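Local coordinates for FEZ-1 protein (PDB 5WCK) that probably hydrolyses beta-lactam antibiotics at a two-zinc active site, as a monomeric subclass B3 metallo-beta-lactamase, at residues W156-K161 / Y167-I172; D209-S214 / T240-Y245; A14-Y19 / G137-T142. The protein carries 2 engineered substitutions. One frame throughout, in Å; residues are numbered along the deposited sequence.

From the N terminus, the chain first meets the turn in 14-19. It returns there at 137-142, so interaction 3 closes a long excursion of 117 residues that takes in most of the first sheet. Interaction 1 follows: strands 156-161 and 167-172 pair across a short hairpin in the second sheet. Interaction 2 comes last, where 240-245, near the start of the C-terminal helix, lies against strand 210-213. The three closures are in series and neither nest nor cross. Strands 139-145, 154-162, 165-172 and 210-213 are successive neighbours in one sheet. Interaction 3 ties this sheet to the first one, and interaction 2 ties it to an outer helix.

Interaction 1 (W156-K161 / Y167-I172); sequences WTMKLK and YQAVII. With SO4 (sulfate ion), chain H.
The Tyr167 ring lies obliquely beside the Leu160 carbonyl, with Tyr167 CD2 4.0 Å from Leu160 O. O2 of a sulfate ion, probably from the crystallisation liquor, lies at the ring edge, near its plane. Tyr167 OH donates to sulfate O2 at 2.6 Å. The Trp156 indole turns away from the partner strand and its NE1 bonds to Ile69 O, so only the base of the side chain packs here, with Trp156 CB 4.3 Å from Ile171 CB. The Gln168 amide passes the Thr157 methyl, and its NE2 is held by Arg207 O.

Ala169 CB lies beside Leu160 CD1 at 3.7 Å, on the same face, and near Met158 CG at 4.1 Å. On the other face, Thr157 CG2 and Val170 CG2 run side by side, 3.9 Å apart. Thr157 OG1 sits between its backbone N and carbonyl carbon (chi1 66°) and bonds to His144 NE2. This leaves CG2 anti to the carbonyl carbon, where it meets Val170 CG2.

Three pairs, Trp156-Ile171, Met158-Ala169 and Leu160-Tyr167, each exchange two backbone hydrogen bonds. Six bonds in regular register make this an antiparallel beta hairpin, inside the second sheet of the metallo-beta-lactamase alpha-beta/beta-alpha sandwich.

Interaction 2 (D209-S214 / T240-Y245); sequences DIFLGS and TGCKNY. With SO4 (sulfate ion), chain J.
Phe211 points from strand 210-213 onto helix 239-262 and packs on Gly241, Cys242 and Tyr245. This is sheet-to-helix packing in the alpha-beta/beta-alpha sandwich of the metallo-beta-lactamases: an edge strand of the second sheet is covered by the C-terminal helix. A disulfide between Cys242 and Cys208, just before the strand, ties the same two elements covalently.

The Phe211 side chain leaves the strand with CG anti to the backbone N (chi1 169°), which carries the ring over the helix backbone. Phe211 CB starts beside Cys242 CB, at 3.8 Å. CG lies next to both CA and CB of Cys242. Cys242 CA stands over one face of the Phe211 ring, 3.8 Å from the centroid and 15° off the normal, in a CH-pi contact. On one flank of the ring CD1 meets SG of Cys242, in a sulfur-aromatic contact. On the other, Phe211 CD2 comes to 3.5 Å from Cys242 N, and Phe211 CE2 to 3.5 Å from Gly241 O. That carbonyl also accepts the helical hydrogen bond from Tyr245 N. Gly241 has no side chain, so the ring rim can come close to the backbone here.

CE1 passes Tyr245 CD2. The planes of the Phe211 and Tyr245 rings are inclined at 38°, with centroids 5.5 Å apart. Tyr245 lies about 7 Å, side chain to side chain, from the zinc ligand His215. The Phe211 ring ends at CZ, and Phe211 CZ presses on Tyr245 CB at 3.4 Å and on Tyr245 CG at 3.6 Å.

Interaction 3 (A14-Y19 / G137-T142); sequences AGNLYY and GGTVLT
A type II' beta turn from Ala14 to Leu17 joins strands 11-14 and 17-19, and Asn16 on this turn reaches across to Thr139. Asn16 ND2 donates to Thr139 OG1 at 2.9 Å. The two side chains approach from opposite directions. The hydroxyl oxygen lies near the amide plane of Asn16, 13° out of it, but the bond is bent, with an N-H...O angle of 149°.

The Asn16 side chain stands with CG between its backbone N and carbonyl carbon (chi1 62°), which projects the amide out from the turn. ND2 also bonds to Val31 O on strand 28-32. Two acceptors therefore hold the amide group and limit its rotation. The Leu160 side chain packs against the Asn16 amide.

The turn itself is closed by Leu17 N to Ala14 O at 2.9 Å. The return bond from Ala14 N to Leu17 O is weak. Gly15, with positive phi, takes the turn position where glycine is favoured.

Thr139 opens strand 139-145, directly after the Gly137-Gly138 bend that follows strand 133-136. Its side chain also packs on Ile30 and Met158, which lie on strands of different sheets. One polar bond thus bridges a hairpin turn of the first sheet and a hairpin of the second. It is a surface contact, away from the zinc site, joining the two sheets of the metallo-beta-lactamase sandwich.

Interaction 1 (W156-K161 / Y167-I172)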
ATOM      1  N   TRP A 156      -6.441   0.372   1.172  1.00  4.15           N
ATOM      2  CA  TRP A 156      -6.787   0.946   2.470  1.00  6.36           C
ATOM      3  C   TRP A 156      -7.579   2.234   2.259  1.00  6.43           C
ATOM      4  O   TRP A 156      -7.160   3.059   1.474  1.00  6.82           O
ATOM      5  CB  TRP A 156      -5.517   1.205   3.296  1.00  6.13           C
ATOM      6  CG  TRP A 156      -4.869  -0.031   3.853  1.00  5.39           C
ATOM      7  CD1 TRP A 156      -3.748  -0.684   3.421  1.00  7.10           C
ATOM      8  CD2 TRP A 156      -5.362  -0.775   4.967  1.00  3.89           C
ATOM      9  NE1 TRP A 156      -3.521  -1.806   4.183  1.00  5.55           N
ATOM     10  CE2 TRP A 156      -4.484  -1.865   5.162  1.00  5.33           C
ATOM     11  CE3 TRP A 156      -6.447  -0.598   5.822  1.00  6.12           C
ATOM     12  CZ2 TRP A 156      -4.706  -2.784   6.188  1.00  5.79           C
ATOM     13  CZ3 TRP A 156      -6.646  -1.496   6.844  1.00  6.67           C
ATOM     14  CH2 TRP A 156      -5.790  -2.582   7.006  1.00  5.42           C
ATOM     15  N   THR A 157      -8.694   2.400   2.976  1.00  5.26           N
ATOM     16  CA  THR A 157      -9.459   3.634   2.881  1.00  6.14           C
ATOM     17  C   THR A 157      -9.694   4.226   4.269  1.00  6.16           C
ATOM     18  O   THR A 157      -9.740   3.522   5.283  1.00  6.81           O
ATOM     19  CB  THR A 157     -10.772   3.425   2.118  1.00  6.98           C
ATOM     20  OG1 THR A 157     -11.614   2.561   2.887  1.00  7.93           O
ATOM     21  CG2 THR A 157     -10.562   2.887   0.717  1.00  8.16           C
ATOM     22  N   MET A 158      -9.814   5.558   4.279  1.00  6.23           N
ATOM     23  CA  MET A 158     -10.225   6.272   5.479  1.00  6.29           C
ATOM     24  C   MET A 158     -10.848   7.602   5.067  1.00  7.98           C
ATOM     25  O   MET A 158     -10.603   8.081   3.981  1.00  9.00           O
ATOM     26  CB  MET A 158      -9.065   6.523   6.443  1.00  8.35           C
ATOM     27  CG  MET A 158      -7.981   7.376   5.846  1.00  9.89           C
ATOM     28  SD  MET A 158      -6.447   7.494   6.807  1.00 13.07           S
ATOM     29  CE  MET A 158      -7.080   8.188   8.329  1.00 17.48           C
ATOM     30  N   LYS A 159     -11.665   8.161   5.963  1.00  9.21           N
ATOM     31  CA  LYS A 159     -12.266   9.486   5.753  1.00 10.64           C
ATOM     32  C   LYS A 159     -11.455  10.520   6.532  1.00 14.94           C
ATOM     33  O   LYS A 159     -11.107  10.286   7.696  1.00 18.38           O
ATOM     34  CB  LYS A 159     -13.736   9.462   6.167  1.00 14.06           C
ATOM     35  CG  LYS A 159     -14.603  10.540   5.527  1.00 24.78           C
ATOM     36  CD  LYS A 159     -16.073  10.154   5.633  1.00 53.38           C
ATOM     37  CE  LYS A 159     -17.049  11.229   5.212  1.00 67.11           C
ATOM     38  NZ  LYS A 159     -18.327  11.122   5.957  1.00 38.82           N
ATOM     39  N   LEU A 160     -11.088  11.618   5.863  1.00 11.83           N
ATOM     40  CA  LEU A 160     -10.223  12.653   6.417  1.00 13.27           C
ATOM     41  C   LEU A 160     -10.995  13.983   6.364  1.00 15.67           C
ATOM     42  O   LEU A 160     -11.685  14.262   5.381  1.00 16.91           O
ATOM     43  CB  LEU A 160      -8.928  12.765   5.593  1.00 13.28           C
ATOM     44  CG  LEU A 160      -7.969  11.575   5.669  1.00 11.15           C
ATOM     45  CD1 LEU A 160      -6.876  11.666   4.634  1.00 13.58           C
ATOM     46  CD2 LEU A 160      -7.365  11.456   7.061  1.00 20.67           C
ATOM     47  N   LYS A 161     -10.913  14.765   7.438  1.00 21.62           N
ATOM     48  CA  LYS A 161     -11.424  16.130   7.416  1.00 21.39           C
ATOM     49  C   LYS A 161     -10.249  17.064   7.120  1.00 26.53           C
ATOM     50  O   LYS A 161      -9.226  16.977   7.789  1.00 27.45           O
ATOM     51  CB  LYS A 161     -12.105  16.478   8.742  1.00 31.91           C
ATOM     52  CG  LYS A 161     -12.999  17.713   8.673  1.00 65.99           C
ATOM     53  CD  LYS A 161     -13.531  18.194  10.006  1.00 77.74           C
ATOM     54  CE  LYS A 161     -14.355  19.458   9.870  1.00 86.66           C
ATOM     55  NZ  LYS A 161     -15.145  19.729  11.096  1.00 94.03           N
ATOM     56  N   TYR A 167     -13.236  14.059   2.981  1.00 11.37           N
ATOM     57  CA  TYR A 167     -12.672  13.401   1.806  1.00 12.50           C
ATOM     58  C   TYR A 167     -12.411  11.926   2.110  1.00 10.43           C
ATOM     59  O   TYR A 167     -11.853  11.633   3.162  1.00 11.92           O
ATOM     60  CB  TYR A 167     -11.350  14.040   1.403  1.00 10.17           C
ATOM     61  CG  TYR A 167     -11.432  15.519   1.123  1.00  8.85           C
ATOM     62  CD1 TYR A 167     -11.934  15.980  -0.072  1.00 11.79           C
ATOM     63  CD2 TYR A 167     -11.053  16.442   2.091  1.00 15.01           C
ATOM     64  CE1 TYR A 167     -12.029  17.339  -0.324  1.00 14.80           C
ATOM     65  CE2 TYR A 167     -11.156  17.803   1.858  1.00 17.54           C
ATOM     66  CZ  TYR A 167     -11.645  18.246   0.648  1.00 17.22           C
ATOM     67  OH  TYR A 167     -11.754  19.588   0.411  1.00 23.84           O
ATOM     68  N   GLN A 168     -12.738  11.037   1.166  1.00  7.98           N
ATOM     69  CA  GLN A 168     -12.315   9.632   1.245  1.00  8.18           C
ATOM     70  C   GLN A 168     -10.905   9.504   0.630  1.00  6.77           C
ATOM     71  O   GLN A 168     -10.691   9.783  -0.554  1.00  7.57           O
ATOM     72  CB  GLN A 168     -13.308   8.681   0.564  1.00 10.92           C
ATOM     73  CG  GLN A 168     -12.791   7.242   0.473  1.00 14.87           C
ATOM     74  CD  GLN A 168     -13.811   6.143   0.668  1.00 27.34           C
ATOM     75  OE1 GLN A 168     -14.489   6.077   1.697  1.00 31.54           O
ATOM     76  NE2 GLN A 168     -13.864   5.210  -0.278  1.00 15.59           N
ATOM     77  N   ALA A 169      -9.958   9.053   1.464  1.00  6.34           N
ATOM     78  CA  ALA A 169      -8.608   8.714   1.050  1.00  5.86           C
ATOM     79  C   ALA A 169      -8.570   7.224   0.691  1.00  6.62           C
ATOM     80  O   ALA A 169      -9.108   6.381   1.396  1.00  7.74           O
ATOM     81  CB  ALA A 169      -7.608   9.034   2.135  1.00  7.16           C
ATOM     82  N   VAL A 170      -7.898   6.929  -0.413  1.00  5.05           N
ATOM     83  CA  VAL A 170      -7.777   5.598  -0.937  1.00  4.81           C
ATOM     84  C   VAL A 170      -6.291   5.353  -1.237  1.00  5.36           C
ATOM     85  O   VAL A 170      -5.725   6.004  -2.093  1.00  6.36           O
ATOM     86  CB  VAL A 170      -8.614   5.401  -2.213  1.00  5.90           C
ATOM     87  CG1 VAL A 170      -8.421   3.997  -2.758  1.00  7.64           C
ATOM     88  CG2 VAL A 170     -10.089   5.701  -2.011  1.00  7.52           C
ATOM     89  N   ILE A 171      -5.688   4.398  -0.522  1.00  3.78           N
ATOM     90  CA  ILE A 171      -4.324   3.946  -0.839  1.00  4.74           C
ATOM     91  C   ILE A 171      -4.436   2.664  -1.679  1.00  5.45           C
ATOM     92  O   ILE A 171      -4.631   1.559  -1.135  1.00  5.34           O
ATOM     93  CB  ILE A 171      -3.484   3.744   0.440  1.00  4.83           C
ATOM     94  CG1 ILE A 171      -3.486   4.963   1.365  1.00  5.57           C
ATOM     95  CG2 ILE A 171      -2.052   3.340   0.092  1.00  6.00           C
ATOM     96  CD1 ILE A 171      -2.969   4.701   2.785  1.00  6.14           C
ATOM     97  N   ILE A 172      -4.369   2.819  -3.000  1.00  5.68           N
ATOM     98  CA  ILE A 172      -4.510   1.695  -3.930  1.00  6.25           C
ATOM     99  C   ILE A 172      -3.352   0.725  -3.685  1.00  6.17           C
ATOM    100  O   ILE A 172      -2.175   1.111  -3.713  1.00  7.21           O
ATOM    101  CB  ILE A 172      -4.586   2.187  -5.388  1.00  8.24           C
ATOM    102  CG1 ILE A 172      -5.836   3.046  -5.603  1.00 10.49           C
ATOM    103  CG2 ILE A 172      -4.554   1.009  -6.343  1.00 11.92           C
ATOM    104  CD1 ILE A 172      -5.991   3.660  -6.974  1.00 16.41           C
TER
HETATM  105  S   SO4 H 306     -14.712  20.088  -1.823  0.70 28.04           S
HETATM  106  O1  SO4 H 306     -14.352  19.443  -3.085  0.70 22.32           O
HETATM  107  O2  SO4 H 306     -13.475  20.613  -1.188  0.70 27.83           O
HETATM  108  O3  SO4 H 306     -15.608  21.247  -2.092  0.70 26.71           O
HETATM  109  O4  SO4 H 306     -15.416  19.169  -0.915  0.70 21.94           O

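Interaction 2 (D209-S214 / T240-Y245)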
ATOM      1  N   ASP A 209     -11.403  10.420  -3.284  1.00  7.42           N
ATOM      2  CA  ASP A 209     -11.135  11.866  -3.268  1.00  8.11           C
ATOM      3  C   ASP A 209      -9.622  12.097  -3.156  1.00  7.07           C
ATOM      4  O   ASP A 209      -9.034  12.772  -3.998  1.00 10.54           O
ATOM      5  CB  ASP A 209     -11.878  12.599  -2.146  1.00  9.92           C
ATOM      6  CG  ASP A 209     -13.391  12.408  -2.182  1.00 12.00           C
ATOM      7  OD1 ASP A 209     -13.972  12.646  -3.245  1.00 21.03           O
ATOM      8  OD2 ASP A 209     -13.943  11.954  -1.186  1.00  9.88           O
ATOM      9  N   ILE A 210      -8.985  11.521  -2.138  1.00  6.27           N
ATOM     10  CA  ILE A 210      -7.545  11.672  -1.926  1.00  6.61           C
ATOM     11  C   ILE A 210      -6.875  10.393  -2.431  1.00  5.98           C
ATOM     12  O   ILE A 210      -7.066   9.312  -1.892  1.00  8.31           O
ATOM     13  CB  ILE A 210      -7.215  12.013  -0.469  1.00  8.39           C
ATOM     14  CG1 ILE A 210      -7.718  13.424  -0.138  1.00 11.05           C
ATOM     15  CG2 ILE A 210      -5.707  11.897  -0.191  1.00  8.28           C
ATOM     16  CD1 ILE A 210      -7.707  13.754   1.311  1.00 11.36           C
ATOM     17  N   PHE A 211      -6.196  10.551  -3.553  1.00  4.96           N
ATOM     18  CA  PHE A 211      -5.718   9.480  -4.402  1.00  4.72           C
ATOM     19  C   PHE A 211      -4.280   9.125  -4.032  1.00  5.82           C
ATOM     20  O   PHE A 211      -3.382   9.919  -4.257  1.00  6.32           O
ATOM     21  CB  PHE A 211      -5.849   9.930  -5.859  1.00  5.15           C
ATOM     22  CG  PHE A 211      -5.168   9.074  -6.893  1.00  5.35           C
ATOM     23  CD1 PHE A 211      -4.969   7.712  -6.727  1.00  6.85           C
ATOM     24  CD2 PHE A 211      -4.701   9.663  -8.047  1.00  5.69           C
ATOM     25  CE1 PHE A 211      -4.324   6.968  -7.707  1.00  8.68           C
ATOM     26  CE2 PHE A 211      -4.035   8.930  -9.014  1.00  6.34           C
ATOM     27  CZ  PHE A 211      -3.847   7.587  -8.840  1.00  7.48           C
ATOM     28  N   LEU A 212      -4.085   7.940  -3.454  1.00  5.19           N
ATOM     29  CA  LEU A 212      -2.753   7.504  -2.998  1.00  4.29           C
ATOM     30  C   LEU A 212      -2.510   6.069  -3.474  1.00  6.49           C
ATOM     31  O   LEU A 212      -3.407   5.421  -4.091  1.00  5.72           O
ATOM     32  CB  LEU A 212      -2.683   7.609  -1.470  1.00  5.09           C
ATOM     33  CG  LEU A 212      -2.954   8.996  -0.893  1.00  6.35           C
ATOM     34  CD1 LEU A 212      -3.127   8.928   0.621  1.00  5.30           C
ATOM     35  CD2 LEU A 212      -1.832   9.960  -1.255  1.00  8.27           C
ATOM     36  N   GLY A 213      -1.308   5.564  -3.184  1.00  5.92           N
ATOM     37  CA  GLY A 213      -0.928   4.250  -3.644  1.00  6.53           C
ATOM     38  C   GLY A 213       0.343   3.757  -2.995  1.00  6.07           C
ATOM     39  O   GLY A 213       1.005   4.450  -2.234  1.00  6.48           O
ATOM     40  N   SER A 214       0.625   2.488  -3.254  1.00  6.13           N
ATOM     41  CA  SER A 214       1.827   1.827  -2.699  1.00  6.98           C
ATOM     42  C   SER A 214       3.126   2.356  -3.325  1.00  7.86           C
ATOM     43  O   SER A 214       4.189   2.212  -2.716  1.00  5.99           O
ATOM     44  CB  SER A 214       1.686   0.358  -2.827  1.00  6.32           C
ATOM     45  OG  SER A 214       1.453  -0.019  -4.179  1.00  6.85           O
ATOM     46  N   THR A 240     -10.415  13.031 -10.156  1.00  6.89           N
ATOM     47  CA  THR A 240     -10.332  12.761 -11.571  1.00  7.88           C
ATOM     48  C   THR A 240      -9.115  11.877 -11.853  1.00  8.07           C
ATOM     49  O   THR A 240      -9.218  10.897 -12.595  1.00  8.94           O
ATOM     50  CB  THR A 240     -10.294  14.053 -12.395  1.00 10.29           C
ATOM     51  OG1 THR A 240     -11.505  14.764 -12.121  1.00 11.28           O
ATOM     52  CG2 THR A 240     -10.160  13.781 -13.878  1.00 12.44           C
ATOM     53  N   GLY A 241      -7.972  12.191 -11.237  1.00  6.79           N
ATOM     54  CA  GLY A 241      -6.779  11.365 -11.404  1.00  7.11           C
ATOM     55  C   GLY A 241      -6.994   9.945 -10.915  1.00  7.21           C
ATOM     56  O   GLY A 241      -6.524   8.978 -11.538  1.00  7.83           O
ATOM     57  N   CYS A 242      -7.724   9.822  -9.808  1.00  6.31           N
ATOM     58  CA  CYS A 242      -8.022   8.507  -9.242  1.00  7.58           C
ATOM     59  C   CYS A 242      -8.875   7.686 -10.225  1.00  6.13           C
ATOM     60  O   CYS A 242      -8.519   6.554 -10.574  1.00  6.61           O
ATOM     61  CB  CYS A 242      -8.758   8.629  -7.932  1.00  8.31           C
ATOM     62  SG  CYS A 242      -8.731   7.037  -7.082  1.00 10.80           S
ATOM     63  N   LYS A 243      -9.966   8.292 -10.716  1.00  6.63           N
ATOM     64  CA  LYS A 243     -10.876   7.643 -11.703  1.00  8.58           C
ATOM     65  C   LYS A 243     -10.064   7.194 -12.923  1.00  7.88           C
ATOM     66  O   LYS A 243     -10.156   6.074 -13.391  1.00  7.50           O
ATOM     67  CB  LYS A 243     -11.975   8.647 -12.091  1.00 12.31           C
ATOM     68  CG  LYS A 243     -12.756   8.345 -13.357  1.00 23.84           C
ATOM     69  CD  LYS A 243     -13.872   9.350 -13.590  1.00 16.56           C
ATOM     70  CE  LYS A 243     -13.494  10.451 -14.553  1.00 23.67           C
ATOM     71  NZ  LYS A 243     -14.698  11.207 -14.973  1.00 18.38           N
ATOM     72  N   ASN A 244      -9.223   8.097 -13.441  1.00  7.65           N
ATOM     73  CA  ASN A 244      -8.525   7.842 -14.682  1.00  8.00           C
ATOM     74  C   ASN A 244      -7.454   6.766 -14.476  1.00  7.13           C
ATOM     75  O   ASN A 244      -7.210   5.946 -15.361  1.00  8.42           O
ATOM     76  CB  ASN A 244      -7.893   9.123 -15.216  1.00 10.09           C
ATOM     77  CG  ASN A 244      -8.892  10.099 -15.792  1.00 14.84           C
ATOM     78  OD1 ASN A 244     -10.059   9.766 -16.017  1.00 16.60           O
ATOM     79  ND2 ASN A 244      -8.434  11.329 -15.982  1.00 16.27           N
ATOM     80  N   TYR A 245      -6.801   6.767 -13.305  1.00  6.06           N
ATOM     81  CA  TYR A 245      -5.751   5.777 -13.023  1.00  6.17           C
ATOM     82  C   TYR A 245      -6.356   4.378 -12.915  1.00  6.22           C
ATOM     83  O   TYR A 245      -5.850   3.425 -13.485  1.00  6.41           O
ATOM     84  CB  TYR A 245      -4.985   6.122 -11.742  1.00  6.84           C
ATOM     85  CG  TYR A 245      -3.991   5.053 -11.357  1.00  6.36           C
ATOM     86  CD1 TYR A 245      -2.787   4.931 -12.027  1.00  6.94           C
ATOM     87  CD2 TYR A 245      -4.260   4.130 -10.357  1.00  7.42           C
ATOM     88  CE1 TYR A 245      -1.882   3.930 -11.712  1.00  6.98           C
ATOM     89  CE2 TYR A 245      -3.355   3.134 -10.021  1.00  6.10           C
ATOM     90  CZ  TYR A 245      -2.165   3.026 -10.701  1.00  5.47           C
ATOM     91  OH  TYR A 245      -1.256   2.043 -10.438  1.00  9.33           O
TER
HETATM   92  S   SO4 J 308       1.585   1.900 -12.890  0.50 31.15           S
HETATM   93  O1  SO4 J 308       2.994   2.095 -12.504  0.50 27.26           O
HETATM   94  O2  SO4 J 308       0.773   1.567 -11.682  0.50 12.58           O
HETATM   95  O3  SO4 J 308       1.065   3.142 -13.511  0.50 23.65           O
HETATM   96  O4  SO4 J 308       1.510   0.774 -13.851  0.50 21.21           O

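Interaction 3 (A14-Y19 / G137-T142)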
ATOM      1  N   ALA A  14      -3.403  15.160   4.567  1.00  7.45           N
ATOM      2  CA  ALA A  14      -4.736  15.693   4.907  1.00 10.16           C
ATOM      3  C   ALA A  14      -5.106  15.141   6.278  1.00 10.66           C
ATOM      4  O   ALA A  14      -4.699  14.045   6.615  1.00  8.78           O
ATOM      5  CB  ALA A  14      -5.756  15.264   3.881  1.00 11.07           C
ATOM      6  N   GLY A  15      -5.879  15.904   7.054  1.00 11.50           N
ATOM      7  CA  GLY A  15      -6.296  15.429   8.378  1.00  9.60           C
ATOM      8  C   GLY A  15      -5.100  14.931   9.180  1.00  8.23           C
ATOM      9  O   GLY A  15      -4.081  15.623   9.298  1.00 10.49           O
ATOM     10  N   ASN A  16      -5.208  13.696   9.689  1.00  7.39           N
ATOM     11  CA  ASN A  16      -4.144  13.089  10.491  1.00  7.45           C
ATOM     12  C   ASN A  16      -3.351  12.033   9.710  1.00  6.24           C
ATOM     13  O   ASN A  16      -2.711  11.174  10.346  1.00  6.55           O
ATOM     14  CB  ASN A  16      -4.706  12.502  11.798  1.00  7.54           C
ATOM     15  CG  ASN A  16      -5.716  11.386  11.610  1.00  9.03           C
ATOM     16  OD1 ASN A  16      -6.404  11.336  10.596  1.00 10.96           O
ATOM     17  ND2 ASN A  16      -5.868  10.529  12.619  1.00  8.85           N
ATOM     18  N   LEU A  17      -3.310  12.158   8.380  1.00  5.41           N
ATOM     19  CA  LEU A  17      -2.578  11.242   7.513  1.00  6.01           C
ATOM     20  C   LEU A  17      -1.355  11.962   6.943  1.00  6.81           C
ATOM     21  O   LEU A  17      -1.491  13.041   6.334  1.00  7.85           O
ATOM     22  CB  LEU A  17      -3.500  10.760   6.387  1.00  6.14           C
ATOM     23  CG  LEU A  17      -2.837   9.924   5.289  1.00  7.66           C
ATOM     24  CD1 LEU A  17      -2.391   8.585   5.800  1.00  8.37           C
ATOM     25  CD2 LEU A  17      -3.792   9.739   4.124  1.00 10.36           C
ATOM     26  N   TYR A  18      -0.189  11.350   7.156  1.00  5.30           N
ATOM     27  CA  TYR A  18       1.110  11.887   6.779  1.00  7.42           C
ATOM     28  C   TYR A  18       1.819  10.912   5.837  1.00  7.36           C
ATOM     29  O   TYR A  18       1.652   9.682   5.919  1.00  7.74           O
ATOM     30  CB  TYR A  18       2.003  12.092   8.007  1.00  6.68           C
ATOM     31  CG  TYR A  18       1.449  13.071   9.007  1.00  6.01           C
ATOM     32  CD1 TYR A  18       0.429  12.722   9.877  1.00  6.39           C
ATOM     33  CD2 TYR A  18       1.927  14.375   9.065  1.00  8.22           C
ATOM     34  CE1 TYR A  18      -0.097  13.637  10.768  1.00  8.76           C
ATOM     35  CE2 TYR A  18       1.424  15.290   9.980  1.00  8.70           C
ATOM     36  CZ  TYR A  18       0.411  14.921  10.838  1.00  9.60           C
ATOM     37  OH  TYR A  18      -0.133  15.811  11.740  1.00 14.00           O
ATOM     38  N   TYR A  19       2.637  11.483   4.954  1.00  6.80           N
ATOM     39  CA  TYR A  19       3.540  10.738   4.109  1.00  6.14           C
ATOM     40  C   TYR A  19       4.896  10.615   4.816  1.00  6.14           C
ATOM     41  O   TYR A  19       5.481  11.653   5.185  1.00  6.97           O
ATOM     42  CB  TYR A  19       3.745  11.458   2.768  1.00  6.44           C
ATOM     43  CG  TYR A  19       4.479  10.596   1.774  1.00  6.80           C
ATOM     44  CD1 TYR A  19       3.821   9.545   1.157  1.00  5.62           C
ATOM     45  CD2 TYR A  19       5.821  10.772   1.477  1.00  7.39           C
ATOM     46  CE1 TYR A  19       4.469   8.707   0.271  1.00  5.93           C
ATOM     47  CE2 TYR A  19       6.491   9.924   0.605  1.00  5.39           C
ATOM     48  CZ  TYR A  19       5.808   8.896  -0.015  1.00  7.31           C
ATOM     49  OH  TYR A  19       6.426   8.029  -0.860  1.00  6.93           O
ATOM     50  N   GLY A 137      -7.648   5.157  18.466  1.00  9.94           N
ATOM     51  CA  GLY A 137      -7.830   6.528  18.900  1.00  8.26           C
ATOM     52  C   GLY A 137      -8.941   7.264  18.162  1.00  9.23           C
ATOM     53  O   GLY A 137      -8.860   8.491  18.028  1.00  9.54           O
ATOM     54  N   GLY A 138      -9.960   6.521  17.693  1.00 10.01           N
ATOM     55  CA  GLY A 138     -11.085   7.095  16.969  1.00 10.41           C
ATOM     56  C   GLY A 138     -10.901   7.149  15.460  1.00  9.96           C
ATOM     57  O   GLY A 138     -11.851   7.446  14.740  1.00 11.10           O
ATOM     58  N   THR A 139      -9.672   6.955  14.973  1.00  8.07           N
ATOM     59  CA  THR A 139      -9.442   6.873  13.544  1.00  8.24           C
ATOM     60  C   THR A 139      -9.819   5.469  13.046  1.00  9.43           C
ATOM     61  O   THR A 139      -9.486   4.483  13.697  1.00 10.20           O
ATOM     62  CB  THR A 139      -7.999   7.251  13.207  1.00 11.79           C
ATOM     63  OG1 THR A 139      -7.875   8.644  13.487  1.00 13.13           O
ATOM     64  CG2 THR A 139      -7.667   6.974  11.758  1.00 14.66           C
ATOM     65  N   VAL A 140     -10.500   5.393  11.888  1.00  8.10           N
ATOM     66  CA  VAL A 140     -11.014   4.124  11.355  1.00  9.54           C
ATOM     67  C   VAL A 140     -10.494   3.949   9.925  1.00  9.49           C
ATOM     68  O   VAL A 140     -10.874   4.749   9.034  1.00  9.99           O
ATOM     69  CB  VAL A 140     -12.550   4.089  11.358  1.00 14.38           C
ATOM     70  CG1 VAL A 140     -13.067   2.777  10.768  1.00 14.76           C
ATOM     71  CG2 VAL A 140     -13.119   4.330  12.753  1.00 14.54           C
ATOM     72  N   LEU A 141      -9.666   2.918   9.707  1.00  7.30           N
ATOM     73  CA  LEU A 141      -9.200   2.513   8.373  1.00  7.71           C
ATOM     74  C   LEU A 141     -10.002   1.270   7.986  1.00  8.25           C
ATOM     75  O   LEU A 141     -10.336   0.456   8.856  1.00 10.59           O
ATOM     76  CB  LEU A 141      -7.704   2.168   8.388  1.00  9.54           C
ATOM     77  CG  LEU A 141      -6.744   3.336   8.200  1.00 11.17           C
ATOM     78  CD1 LEU A 141      -6.989   4.421   9.216  1.00 12.59           C
ATOM     79  CD2 LEU A 141      -5.295   2.866   8.300  1.00 15.43           C
ATOM     80  N   THR A 142     -10.284   1.109   6.697  1.00  5.20           N
ATOM     81  CA  THR A 142     -10.973  -0.075   6.206  1.00  6.65           C
ATOM     82  C   THR A 142     -10.095  -0.804   5.191  1.00  8.09           C
ATOM     83  O   THR A 142      -9.539  -0.171   4.258  1.00  6.86           O
ATOM     84  CB  THR A 142     -12.337   0.247   5.587  1.00  7.28           C
ATOM     85  OG1 THR A 142     -13.213   0.868   6.550  1.00  8.46           O
ATOM     86  CG2 THR A 142     -13.008  -1.013   5.087  1.00  9.40           C
TER